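Local coordinates for transcription regulator PadR N-terminal domain-containing protein (Streptococcus mutans, PDB 3L9F), which probably acts as a PadR-family transcription regulator that binds DNA through its N-terminal domain and can also bind a metal ion, at residues L167-W170 with K171-E175. Sequence-based numbering, arbitrary orientation.
Sequences LEIW and KKKGE
W170 and E175 meet where the long helix 142-172 runs out in a Schellman motif, the C-terminal cap built around G174; it ends the first of two consecutive C-terminal helices, 142-172 and 178-202, joined by a short loop. The central bond runs from E175 N to W170 O (3.0 Å), with the donor lying nearly along the C=O axis; it closes the turn five residues back. Here the backbone breaks from the helix through the positive phi of G174 (70°), a conformation that suits a residue without a side chain, and G174 N bonds back to K171 O. In the turn before, the ordinary helical pattern persists: K171 N donates to L167 O, K172 N to E168 O and K173 N to I169 O.

Side chains lean on this frame. The indole of W170 offers its edge to E175, whose OE1 lies near the ring plane, 3.8 Å from CD1, with ring and carboxylate planes turned 36° apart. A carboxylate suits this spot, since the rim of an indole is slightly electropositive. One turn apart, L167 and K171 meet through their aliphatic parts: CD1 of L167 presses on CD of K171 at 3.4 Å, tighter than usual for two carbons. Lysine suits this exposed place because its methylenes can lie against a leucine although its end is charged.

Further out, L176 in the following loop and I184 of helix 178-202 touch both L167 and W170, so these apolar residues, the indole with its broad surface above all, join the two helices.

I169 and K173 run side by side on the exposed flank, where the branched isoleucine lends its CG2 methyl to K173 CD at 3.7 Å. A bend at chi3 (76°) turns the K173 chain so that NZ comes to E175 OE2 in a long salt bridge of 3.8 Å.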
loop_
_atom_site.group_PDB
_atom_site.type_symbol
_atom_site.label_atom_id
_atom_site.label_comp_id
_atom_site.label_asym_id
_atom_site.label_seq_id
_atom_site.Cartn_x
_atom_site.Cartn_y
_atom_site.Cartn_z
ATOM N N LEU A 167 13.725 -15.690 2.601
ATOM C CA LEU A 167 15.070 -15.171 2.797
ATOM C C LEU A 167 16.033 -16.349 2.970
ATOM O O LEU A 167 17.094 -16.401 2.339
ATOM C CB LEU A 167 15.120 -14.275 4.028
ATOM C CG LEU A 167 16.519 -13.893 4.516
ATOM C CD1 LEU A 167 17.260 -13.026 3.504
ATOM C CD2 LEU A 167 16.436 -13.184 5.854
ATOM N N GLU A 168 15.644 -17.291 3.826
ATOM C CA GLU A 168 16.482 -18.448 4.125
ATOM C C GLU A 168 16.741 -19.274 2.873
ATOM O O GLU A 168 17.886 -19.630 2.592
ATOM C CB GLU A 168 15.834 -19.314 5.206
ATOM C CG GLU A 168 16.664 -20.542 5.593
ATOM C CD GLU A 168 16.139 -21.271 6.830
ATOM O OE1 GLU A 168 16.651 -22.374 7.129
ATOM O OE2 GLU A 168 15.221 -20.744 7.501
ATOM N N ILE A 169 15.677 -19.568 2.120
ATOM C CA ILE A 169 15.784 -20.375 0.897
ATOM C C ILE A 169 16.617 -19.692 -0.175
ATOM O O ILE A 169 17.513 -20.306 -0.768
ATOM C CB ILE A 169 14.400 -20.715 0.312
ATOM C CG1 ILE A 169 13.677 -21.720 1.206
ATOM C CG2 ILE A 169 14.528 -21.280 -1.100
ATOM C CD1 ILE A 169 12.202 -21.856 0.886
ATOM N N TRP A 170 16.328 -18.421 -0.438
ATOM C CA TRP A 170 17.115 -17.677 -1.410
ATOM C C TRP A 170 18.591 -17.676 -1.028
ATOM O O TRP A 170 19.465 -17.779 -1.888
ATOM C CB TRP A 170 16.613 -16.239 -1.534
ATOM C CG TRP A 170 15.398 -16.107 -2.386
ATOM C CD1 TRP A 170 15.085 -16.845 -3.491
ATOM C CD2 TRP A 170 14.336 -15.167 -2.218
ATOM N NE1 TRP A 170 13.884 -16.423 -4.022
ATOM C CE2 TRP A 170 13.409 -15.390 -3.255
ATOM C CE3 TRP A 170 14.081 -14.151 -1.290
ATOM C CZ2 TRP A 170 12.245 -14.633 -3.390
ATOM C CZ3 TRP A 170 12.925 -13.409 -1.425
ATOM C CH2 TRP A 170 12.024 -13.651 -2.463
ATOM N N LYS A 171 18.868 -17.542 0.264
ATOM C CA LYS A 171 20.255 -17.541 0.730
ATOM C C LYS A 171 20.868 -18.919 0.572
ATOM O O LYS A 171 22.006 -19.050 0.118
ATOM C CB LYS A 171 20.349 -17.079 2.184
ATOM C CG LYS A 171 20.555 -15.585 2.318
ATOM C CD LYS A 171 20.025 -15.043 3.637
ATOM C CE LYS A 171 20.746 -15.633 4.833
ATOM N NZ LYS A 171 20.602 -14.746 6.024
ATOM N N LYS A 172 20.106 -19.948 0.923
ATOM C CA LYS A 172 20.606 -21.313 0.809
ATOM C C LYS A 172 20.978 -21.613 -0.632
ATOM O O LYS A 172 21.995 -22.253 -0.897
ATOM C CB LYS A 172 19.581 -22.326 1.304
ATOM C CG LYS A 172 20.141 -23.735 1.457
ATOM C CD LYS A 172 19.085 -24.708 1.955
ATOM C CE LYS A 172 18.084 -25.040 0.863
ATOM N NZ LYS A 172 16.994 -25.934 1.351
ATOM N N LYS A 173 20.160 -21.120 -1.562
ATOM C CA LYS A 173 20.351 -21.384 -2.982
ATOM C C LYS A 173 21.417 -20.511 -3.627
ATOM O O LYS A 173 21.765 -20.714 -4.796
ATOM C CB LYS A 173 19.036 -21.218 -3.734
ATOM C CG LYS A 173 17.961 -22.183 -3.293
ATOM C CD LYS A 173 16.664 -21.924 -4.029
ATOM C CE LYS A 173 16.718 -22.449 -5.452
ATOM N NZ LYS A 173 15.370 -22.416 -6.071
ATOM N N GLY A 174 21.934 -19.541 -2.876
ATOM C CA GLY A 174 22.943 -18.639 -3.399
ATOM C C GLY A 174 22.392 -17.692 -4.444
ATOM O O GLY A 174 23.113 -17.234 -5.325
ATOM N N GLU A 175 21.107 -17.381 -4.335
ATOM C CA GLU A 175 20.460 -16.521 -5.310
ATOM C C GLU A 175 20.246 -15.103 -4.807
ATOM O O GLU A 175 20.045 -14.180 -5.598
ATOM C CB GLU A 175 19.126 -17.126 -5.716
ATOM C CG GLU A 175 19.295 -18.478 -6.364
ATOM C CD GLU A 175 17.980 -19.117 -6.726
ATOM O OE1 GLU A 175 16.924 -18.665 -6.231
ATOM O OE2 GLU A 175 18.011 -20.086 -7.505
#